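Local coordinates for propionate kinase (Francisella tularensis subsp. tularensis, PDB 3KHY), which probably catalyses the reversible, magnesium-dependent transfer of a phosphoryl group between ATP and acetate or a related short-chain carboxylate such as propionate, at residues Q147-Y152 with G213-T218; I153-I158 with N167-G172; L27-A32 with V43-H48. All blocks are in the same frame, centred on the assembly; numbering follows the deposited sequence.

Interaction 3 comes first along the chain, at L27-A32 with V43-H48. It lies in the eight-stranded mixed sheet, on the far side of the chain's centre from the other two. Its centre is about 36 Å from that of interaction 1 and about 39 Å from that of interaction 2. Interaction 2 is nested inside the loop closed by interaction 1, and their centres are about 11 Å apart. Both use helix 151-154, and both touch the second subunit. Interaction 1 ties this helix region to strand 214-218 of the five-stranded sheet. Interactions 1 and 2 therefore belong to the dimer-facing region, and interaction 3 to the eight-stranded sheet, away from it.

Interaction 1 of 3, residues Q147-Y152 with G213-T218; sequences QTMPSY and GKSIDT
Thr148 and Ser215 carry the polar part of this contact. Thr148 OG1 donates a short hydrogen bond to Ser215 O at 2.6 Å. The hydroxyl lies in the carbonyl plane, on a lone pair, with a C=O...OG1 angle of 131°. A chi1 of 48° places OG1 between the backbone N and the carbonyl carbon, facing the strand. One water adds a second link. It donates to Thr148 OG1 at 2.7 Å and accepts from Ser215 N at 3.0 Å. The threonine hydroxyl thus engages both the N-H and the carbonyl of Ser215, one through water and one directly.

The apolar contacts run on either flank of this bond. Thr148 CG2 meets Lys214 CD at 4.1 Å, and the two side chains cross at about a right angle. Met149, built as selenomethionine, lies over the strand backbone. Its CG rests 3.6 Å from Ile216 O, and its SE reaches Thr218 CG2 at 4.0 Å. Pro150 CD touches Ile216 CG1 at 4.0 Å. Ile216 O is buried against CG of Met149 and CD of Pro150, with no hydrogen-bond partner in the model. CD1 of Ile153 also packs on this oxygen.

Pro150 is the N-cap of helix 151-154, so the contact lies at the start of this short helix, beside strand 214-218. That strand is the outermost of the five-stranded sheet within this chain and pairs with strand 205-211. Ser215 OG bonds to His146 ND1, just before residues 147-152, and Thr218 OG1 bonds to Thr208 OG1 of the next strand. Asp217 OD2 bonds to Tyr310 OH and also forms a salt bridge with Lys302 of the second subunit, so the strand meets the dimer interface.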
loop_
_atom_site.group_PDB
_atom_site.type_symbol
_atom_site.label_atom_id
_atom_site.label_comp_id
_atom_site.label_asym_id
_atom_site.label_seq_id
_atom_site.Cartn_x
_atom_site.Cartn_y
_atom_site.Cartn_z
ATOM N N GLN A 147 -11.634 -13.922 -5.543
ATOM C CA GLN A 147 -12.630 -13.337 -6.433
ATOM C C GLN A 147 -13.925 -12.941 -5.710
ATOM O O GLN A 147 -14.795 -12.321 -6.296
ATOM C CB GLN A 147 -12.897 -14.238 -7.643
ATOM C CG GLN A 147 -11.787 -14.161 -8.682
ATOM C CD GLN A 147 -11.674 -12.769 -9.285
ATOM O OE1 GLN A 147 -12.601 -12.287 -9.935
ATOM N NE2 GLN A 147 -10.553 -12.105 -9.042
ATOM N N THR A 148 -14.035 -13.267 -4.430
ATOM C CA THR A 148 -15.121 -12.710 -3.622
ATOM C C THR A 148 -14.848 -11.301 -3.080
ATOM O O THR A 148 -15.718 -10.699 -2.459
ATOM C CB THR A 148 -15.460 -13.631 -2.440
ATOM O OG1 THR A 148 -14.244 -14.011 -1.785
ATOM C CG2 THR A 148 -16.176 -14.884 -2.925
HETATM N N MSE A 149 -13.648 -10.762 -3.276
HETATM C CA MSE A 149 -13.411 -9.391 -2.827
HETATM C C MSE A 149 -14.345 -8.429 -3.563
HETATM O O MSE A 149 -14.427 -8.463 -4.787
HETATM C CB MSE A 149 -11.971 -8.942 -3.110
HETATM C CG MSE A 149 -10.886 -9.580 -2.312
HETATM SE SE MSE A 149 -9.273 -8.503 -2.678
HETATM C CE MSE A 149 -8.935 -9.133 -4.499
ATOM N N PRO A 150 -15.055 -7.560 -2.827
ATOM C CA PRO A 150 -15.936 -6.636 -3.550
ATOM C C PRO A 150 -15.138 -5.568 -4.290
ATOM O O PRO A 150 -13.976 -5.324 -3.962
ATOM C CB PRO A 150 -16.763 -5.985 -2.438
ATOM C CG PRO A 150 -15.980 -6.198 -1.189
ATOM C CD PRO A 150 -15.256 -7.503 -1.370
ATOM N N SER A 151 -15.768 -4.938 -5.272
ATOM C CA SER A 151 -15.095 -3.964 -6.134
ATOM C C SER A 151 -14.530 -2.753 -5.414
ATOM O O SER A 151 -13.458 -2.273 -5.777
ATOM C CB SER A 151 -16.051 -3.503 -7.246
ATOM O OG SER A 151 -16.346 -4.591 -8.102
ATOM N N TYR A 152 -15.233 -2.240 -4.407
ATOM C CA TYR A 152 -14.708 -1.083 -3.678
ATOM C C TYR A 152 -13.435 -1.432 -2.901
ATOM O O TYR A 152 -12.730 -0.547 -2.415
ATOM C CB TYR A 152 -15.763 -0.450 -2.753
ATOM C CG TYR A 152 -16.071 -1.225 -1.489
ATOM C CD1 TYR A 152 -15.433 -0.924 -0.288
ATOM C CD2 TYR A 152 -17.016 -2.245 -1.490
ATOM C CE1 TYR A 152 -15.718 -1.634 0.880
ATOM C CE2 TYR A 152 -17.308 -2.952 -0.335
ATOM C CZ TYR A 152 -16.660 -2.648 0.842
ATOM O OH TYR A 152 -16.960 -3.368 1.981
ATOM N N GLY A 213 -15.701 -17.645 5.793
ATOM C CA GLY A 213 -15.094 -18.559 4.846
ATOM C C GLY A 213 -14.689 -17.959 3.509
ATOM O O GLY A 213 -14.067 -18.650 2.701
ATOM N N LYS A 214 -15.033 -16.693 3.268
ATOM C CA LYS A 214 -14.726 -16.032 1.997
ATOM C C LYS A 214 -13.703 -14.889 2.119
ATOM O O LYS A 214 -13.763 -14.086 3.044
ATOM C CB LYS A 214 -16.002 -15.488 1.368
ATOM C CG LYS A 214 -17.024 -16.572 1.017
ATOM C CD LYS A 214 -18.302 -15.950 0.459
ATOM C CE LYS A 214 -19.282 -17.035 0.032
ATOM N NZ LYS A 214 -20.201 -16.551 -1.046
ATOM N N SER A 215 -12.770 -14.828 1.173
ATOM C CA SER A 215 -11.796 -13.738 1.115
ATOM C C SER A 215 -12.517 -12.399 0.885
ATOM O O SER A 215 -13.352 -12.282 -0.009
ATOM C CB SER A 215 -10.779 -13.991 -0.011
ATOM O OG SER A 215 -9.903 -12.874 -0.155
ATOM N N ILE A 216 -12.216 -11.400 1.713
ATOM C CA ILE A 216 -12.780 -10.071 1.541
ATOM C C ILE A 216 -11.696 -9.038 1.226
ATOM O O ILE A 216 -11.985 -7.981 0.676
ATOM C CB ILE A 216 -13.603 -9.635 2.785
ATOM C CG1 ILE A 216 -14.437 -8.392 2.485
ATOM C CG2 ILE A 216 -12.694 -9.370 3.990
ATOM C CD1 ILE A 216 -15.441 -8.076 3.596
ATOM N N ASP A 217 -10.444 -9.343 1.577
ATOM C CA ASP A 217 -9.329 -8.429 1.292
ATOM C C ASP A 217 -8.050 -9.253 1.383
ATOM O O ASP A 217 -8.007 -10.253 2.082
ATOM C CB ASP A 217 -9.326 -7.279 2.306
ATOM C CG ASP A 217 -8.554 -6.036 1.826
ATOM O OD1 ASP A 217 -7.856 -6.071 0.784
ATOM O OD2 ASP A 217 -8.634 -5.014 2.537
ATOM N N THR A 218 -7.018 -8.844 0.658
ATOM C CA THR A 218 -5.763 -9.569 0.678
ATOM C C THR A 218 -4.651 -8.636 0.241
ATOM O O THR A 218 -4.906 -7.599 -0.399
ATOM C CB THR A 218 -5.837 -10.808 -0.232
ATOM O OG1 THR A 218 -4.707 -11.632 -0.003
ATOM C CG2 THR A 218 -5.896 -10.391 -1.706
HETATM O O HOH W 1 -13.486 -16.526 -1.200
#

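Interaction 2 of 3, residues I153-I158 with N167-G172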
loop_
_atom_site.group_PDB
_atom_site.type_symbol
_atom_site.label_atom_id
_atom_site.label_comp_id
_atom_site.label_asym_id
_atom_site.label_seq_id
_atom_site.Cartn_x
_atom_site.Cartn_y
_atom_site.Cartn_z
ATOM N N ILE A 153 -13.146 -2.718 -2.788
ATOM C CA ILE A 153 -11.918 -3.165 -2.127
ATOM C C ILE A 153 -10.852 -3.553 -3.164
ATOM O O ILE A 153 -9.690 -3.196 -3.022
ATOM C CB ILE A 153 -12.186 -4.345 -1.175
ATOM C CG1 ILE A 153 -12.939 -3.846 0.060
ATOM C CG2 ILE A 153 -10.858 -4.999 -0.748
ATOM C CD1 ILE A 153 -13.445 -4.944 0.990
ATOM N N ALA A 154 -11.273 -4.244 -4.223
ATOM C CA ALA A 154 -10.346 -4.776 -5.227
ATOM C C ALA A 154 -9.855 -3.737 -6.234
ATOM O O ALA A 154 -8.717 -3.810 -6.696
ATOM C CB ALA A 154 -10.982 -5.947 -5.962
ATOM N N GLU A 155 -10.713 -2.785 -6.596
ATOM C CA GLU A 155 -10.337 -1.772 -7.580
ATOM C C GLU A 155 -9.339 -0.748 -7.039
ATOM O O GLU A 155 -9.404 -0.349 -5.882
ATOM C CB GLU A 155 -11.582 -1.058 -8.136
ATOM C CG GLU A 155 -12.423 -1.926 -9.073
ATOM C CD GLU A 155 -13.598 -1.175 -9.698
ATOM O OE1 GLU A 155 -13.617 0.083 -9.679
ATOM O OE2 GLU A 155 -14.507 -1.853 -10.212
ATOM N N TYR A 156 -8.410 -0.326 -7.883
ATOM C CA TYR A 156 -7.557 0.812 -7.550
ATOM C C TYR A 156 -8.253 2.120 -7.940
ATOM O O TYR A 156 -9.233 2.107 -8.680
ATOM C CB TYR A 156 -6.221 0.694 -8.275
ATOM C CG TYR A 156 -5.427 -0.537 -7.874
ATOM C CD1 TYR A 156 -5.060 -0.749 -6.549
ATOM C CD2 TYR A 156 -5.037 -1.478 -8.825
ATOM C CE1 TYR A 156 -4.322 -1.870 -6.182
ATOM C CE2 TYR A 156 -4.299 -2.587 -8.472
ATOM C CZ TYR A 156 -3.950 -2.787 -7.153
ATOM O OH TYR A 156 -3.221 -3.907 -6.803
ATOM N N ALA A 157 -7.746 3.246 -7.438
ATOM C CA ALA A 157 -8.292 4.556 -7.782
ATOM C C ALA A 157 -7.572 5.119 -9.002
ATOM O O ALA A 157 -6.734 6.029 -8.899
ATOM C CB ALA A 157 -8.176 5.505 -6.601
ATOM N N ILE A 158 -7.903 4.551 -10.152
ATOM C CA ILE A 158 -7.270 4.871 -11.429
ATOM C C ILE A 158 -8.364 5.041 -12.486
ATOM O O ILE A 158 -9.547 4.807 -12.195
ATOM C CB ILE A 158 -6.315 3.741 -11.877
ATOM C CG1 ILE A 158 -7.073 2.427 -12.071
ATOM C CG2 ILE A 158 -5.149 3.591 -10.905
ATOM C CD1 ILE A 158 -6.157 1.214 -12.377
ATOM N N ASN A 167 -8.236 -4.527 -17.252
ATOM C CA ASN A 167 -8.306 -5.505 -16.170
ATOM C C ASN A 167 -7.284 -5.275 -15.054
ATOM O O ASN A 167 -6.842 -6.224 -14.404
ATOM C CB ASN A 167 -8.140 -6.910 -16.750
ATOM C CG ASN A 167 -9.158 -7.202 -17.842
ATOM O OD1 ASN A 167 -10.364 -7.104 -17.618
ATOM N ND2 ASN A 167 -8.676 -7.541 -19.031
ATOM N N ILE A 168 -6.899 -4.018 -14.851
ATOM C CA ILE A 168 -5.958 -3.689 -13.795
ATOM C C ILE A 168 -6.718 -3.473 -12.497
ATOM O O ILE A 168 -7.517 -2.534 -12.380
ATOM C CB ILE A 168 -5.123 -2.436 -14.133
ATOM C CG1 ILE A 168 -4.343 -2.665 -15.430
ATOM C CG2 ILE A 168 -4.185 -2.087 -12.983
ATOM C CD1 ILE A 168 -3.682 -1.414 -15.978
ATOM N N ARG A 169 -6.466 -4.356 -11.537
ATOM C CA ARG A 169 -7.115 -4.333 -10.215
ATOM C C ARG A 169 -6.327 -5.284 -9.319
ATOM O O ARG A 169 -5.428 -5.983 -9.784
ATOM C CB ARG A 169 -8.566 -4.828 -10.302
ATOM C CG ARG A 169 -8.641 -6.288 -10.768
ATOM C CD ARG A 169 -10.014 -6.745 -11.248
ATOM N NE ARG A 169 -11.014 -6.866 -10.187
ATOM C CZ ARG A 169 -12.126 -6.134 -10.121
ATOM N NH1 ARG A 169 -12.363 -5.221 -11.057
ATOM N NH2 ARG A 169 -13.003 -6.307 -9.121
ATOM N N LYS A 170 -6.664 -5.306 -8.035
ATOM C CA LYS A 170 -6.082 -6.275 -7.132
ATOM C C LYS A 170 -6.690 -7.657 -7.383
ATOM O O LYS A 170 -7.917 -7.799 -7.393
ATOM C CB LYS A 170 -6.350 -5.855 -5.687
ATOM C CG LYS A 170 -5.895 -6.904 -4.655
ATOM C CD LYS A 170 -6.152 -6.402 -3.244
ATOM C CE LYS A 170 -5.007 -5.492 -2.823
ATOM N NZ LYS A 170 -5.037 -5.171 -1.395
ATOM N N TYR A 171 -5.837 -8.659 -7.602
ATOM C CA TYR A 171 -6.267 -10.064 -7.666
ATOM C C TYR A 171 -5.791 -10.874 -6.464
ATOM O O TYR A 171 -6.436 -11.844 -6.072
ATOM C CB TYR A 171 -5.743 -10.745 -8.940
ATOM C CG TYR A 171 -6.330 -10.158 -10.192
ATOM C CD1 TYR A 171 -7.580 -10.550 -10.641
ATOM C CD2 TYR A 171 -5.647 -9.192 -10.914
ATOM C CE1 TYR A 171 -8.144 -9.992 -11.787
ATOM C CE2 TYR A 171 -6.198 -8.637 -12.059
ATOM C CZ TYR A 171 -7.445 -9.041 -12.490
ATOM O OH TYR A 171 -7.996 -8.481 -13.632
ATOM N N GLY A 172 -4.651 -10.501 -5.898
ATOM C CA GLY A 172 -4.060 -11.283 -4.824
ATOM C C GLY A 172 -3.481 -12.589 -5.342
ATOM O O GLY A 172 -3.508 -12.843 -6.553
HETATM O O HOH W 2 -7.660 -3.417 -0.571
HETATM O O HOH W 3 -14.893 -4.341 -10.298
HETATM O O HOH W 4 -8.639 -0.828 -10.601
#
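The end of helix 151-154 is joined to the loop before helix 175-188 through Ala154 and Lys170. Lys170 N donates to Ala154 O at 2.9 Å, with a nearly straight N-H...O angle of 163°. Glu155 is the first residue to leave helical geometry. Two waters extend the pairing. One accepts from Tyr156 N and donates to Ile168 O at 2.7 Å. The other donates to Glu155 OE2 at 2.5 Å and accepts from Arg169 NH1 at 2.8 Å, lying at the guanidinium edge. The carboxylate of Glu155 and the guanidinium of Arg169 are turned 77° from each other, and OE2 of Glu155 stays 4.1 Å from NH1 of Arg169.

The Tyr156 ring lies obliquely against the Arg169-Lys170 peptide, its CE2 3.5 Å from Arg169 C. Ile168 CG2 sits at the ring edge and also meets Ile158 CD1 at 3.9 Å. Arg169 CG lies over one face of the Tyr171 ring, offset toward the rim. Lys170 NZ bonds to Thr218 O of strand 214-218, and Ile158 packs on Ile237 of the second subunit.

Charge pairing between Glu155 and Arg169 is thus mediated by water rather than made as a salt bridge. Their opposite charges probably still attract. The one direct hydrogen bond across the contact joins backbone atoms, and the charged groups meet through water.

Interaction 3 of 3, residues L27-A32 with V43-H48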
loop_
_atom_site.group_PDB
_atom_site.type_symbol
_atom_site.label_atom_id
_atom_site.label_comp_id
_atom_site.label_asym_id
_atom_site.label_seq_id
_atom_site.Cartn_x
_atom_site.Cartn_y
_atom_site.Cartn_z
ATOM N N LEU A 27 1.781 -39.622 -1.554
ATOM C CA LEU A 27 2.517 -40.868 -1.755
ATOM C C LEU A 27 3.914 -40.626 -2.321
ATOM O O LEU A 27 4.884 -41.270 -1.921
ATOM C CB LEU A 27 1.746 -41.805 -2.688
ATOM C CG LEU A 27 0.345 -42.231 -2.259
ATOM C CD1 LEU A 27 -0.613 -41.080 -2.421
ATOM C CD2 LEU A 27 -0.114 -43.403 -3.093
ATOM N N VAL A 28 4.000 -39.715 -3.280
ATOM C CA VAL A 28 5.272 -39.365 -3.897
ATOM C C VAL A 28 5.245 -37.879 -4.151
ATOM O O VAL A 28 4.191 -37.329 -4.471
ATOM C CB VAL A 28 5.461 -40.056 -5.277
ATOM C CG1 VAL A 28 6.857 -39.793 -5.806
ATOM C CG2 VAL A 28 5.197 -41.549 -5.187
ATOM N N THR A 29 6.383 -37.216 -3.987
ATOM C CA THR A 29 6.496 -35.848 -4.452
ATOM C C THR A 29 7.784 -35.759 -5.216
ATOM O O THR A 29 8.641 -36.632 -5.088
ATOM C CB THR A 29 6.547 -34.825 -3.311
ATOM O OG1 THR A 29 7.738 -35.030 -2.551
ATOM C CG2 THR A 29 5.315 -34.942 -2.397
ATOM N N GLY A 30 7.938 -34.707 -6.008
ATOM C CA GLY A 30 9.129 -34.594 -6.819
ATOM C C GLY A 30 9.278 -33.256 -7.491
ATOM O O GLY A 30 8.401 -32.391 -7.421
ATOM N N LEU A 31 10.407 -33.084 -8.154
ATOM C CA LEU A 31 10.672 -31.843 -8.848
ATOM C C LEU A 31 11.685 -32.072 -9.952
ATOM O O LEU A 31 12.789 -32.559 -9.693
ATOM C CB LEU A 31 11.198 -30.795 -7.874
ATOM C CG LEU A 31 11.596 -29.474 -8.529
ATOM C CD1 LEU A 31 10.357 -28.714 -9.015
ATOM C CD2 LEU A 31 12.400 -28.634 -7.553
ATOM N N ALA A 32 11.293 -31.740 -11.180
ATOM C CA ALA A 32 12.223 -31.682 -12.302
ATOM C C ALA A 32 12.731 -30.247 -12.414
ATOM O O ALA A 32 11.952 -29.310 -12.326
ATOM C CB ALA A 32 11.533 -32.104 -13.587
ATOM N N VAL A 43 14.070 -35.075 -9.260
ATOM C CA VAL A 43 14.095 -35.660 -7.923
ATOM C C VAL A 43 12.770 -36.356 -7.638
ATOM O O VAL A 43 11.704 -35.814 -7.915
ATOM C CB VAL A 43 14.333 -34.606 -6.836
ATOM C CG1 VAL A 43 14.491 -35.287 -5.480
ATOM C CG2 VAL A 43 15.562 -33.766 -7.164
ATOM N N PHE A 44 12.846 -37.572 -7.117
ATOM C CA PHE A 44 11.667 -38.312 -6.711
ATOM C C PHE A 44 11.803 -38.615 -5.231
ATOM O O PHE A 44 12.822 -39.164 -4.791
ATOM C CB PHE A 44 11.587 -39.648 -7.447
ATOM C CG PHE A 44 11.363 -39.532 -8.930
ATOM C CD1 PHE A 44 10.082 -39.512 -9.451
ATOM C CD2 PHE A 44 12.437 -39.507 -9.808
ATOM C CE1 PHE A 44 9.878 -39.433 -10.814
ATOM C CE2 PHE A 44 12.236 -39.435 -11.172
ATOM C CZ PHE A 44 10.964 -39.397 -11.674
ATOM N N LYS A 45 10.773 -38.293 -4.466
ATOM C CA LYS A 45 10.768 -38.603 -3.042
ATOM C C LYS A 45 9.565 -39.460 -2.691
ATOM O O LYS A 45 8.439 -38.965 -2.620
ATOM C CB LYS A 45 10.765 -37.319 -2.214
ATOM C CG LYS A 45 12.015 -36.465 -2.385
ATOM C CD LYS A 45 11.856 -35.116 -1.684
ATOM C CE LYS A 45 13.181 -34.368 -1.627
ATOM N NZ LYS A 45 13.056 -33.027 -0.988
ATOM N N ALA A 46 9.801 -40.751 -2.485
ATOM C CA ALA A 46 8.760 -41.630 -1.972
ATOM C C ALA A 46 9.195 -42.075 -0.593
ATOM O O ALA A 46 9.269 -41.261 0.321
ATOM C CB ALA A 46 8.559 -42.822 -2.882
ATOM N N GLU A 47 9.497 -43.361 -0.449
ATOM C CA GLU A 47 10.075 -43.862 0.790
ATOM C C GLU A 47 11.453 -43.242 1.001
ATOM O O GLU A 47 11.799 -42.843 2.117
ATOM C CB GLU A 47 10.172 -45.386 0.769
ATOM C CG GLU A 47 9.081 -46.083 1.565
ATOM C CD GLU A 47 9.157 -45.781 3.054
ATOM O OE1 GLU A 47 10.242 -45.378 3.529
ATOM O OE2 GLU A 47 8.130 -45.950 3.748
ATOM N N HIS A 48 12.232 -43.161 -0.076
ATOM C CA HIS A 48 13.524 -42.488 -0.029
ATOM C C HIS A 48 13.668 -41.516 -1.187
ATOM O O HIS A 48 12.866 -41.529 -2.114
ATOM C CB HIS A 48 14.666 -43.501 -0.048
ATOM C CG HIS A 48 14.582 -44.515 1.049
ATOM N ND1 HIS A 48 14.953 -44.238 2.348
ATOM C CD2 HIS A 48 14.159 -45.802 1.043
ATOM C CE1 HIS A 48 14.761 -45.310 3.096
ATOM N NE2 HIS A 48 14.283 -46.273 2.329
HETATM O O HOH W 5 7.476 -37.173 -0.522
#
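Thr29 and Lys45 form an antiparallel hydrogen-bonded pair. Lys45 N donates to Thr29 O at 2.8 Å. Thr29 N returns a bond to Lys45 O at 3.0 Å. Leu31 and Val43 make the next hydrogen-bonded pair. Leu31 N reaches Val43 O at 3.0 Å, and Val43 N reaches Leu31 O at 2.9 Å. Between them, Gly30 and Phe44 form a non-hydrogen-bonded pair, and Gly30 CA comes within 3.1 Å of Val43 O. This close approach is possible because Gly30 has no side chain; a CB at this backbone position would clash with that oxygen.

Lys45 O has further company. Val28 CA makes a CA-H...O contact with it at 3.4 Å. A water donates to it and also bonds to Thr29 OG1, whose chi1 of 65° keeps the hydroxyl beside Lys45 CB. Val28 CG2 meets Ala46 CB at 4.3 Å, where the second strand ends.

Further out, Phe44 stacks on Phe69 of helix 59-72, and Val28 packs on the same phenylalanine. Thr29, Leu31, Val43 and Lys45 occupy the other face, where Leu31 touches Lys15, a predicted ATP-binding residue. Strand 14-20 flanks 25-33, and 49-53 flanks 41-45. The contact is a beta hairpin within the antiparallel part of a mixed sheet, as in the actin-like ATPase fold to which acetokinases belong.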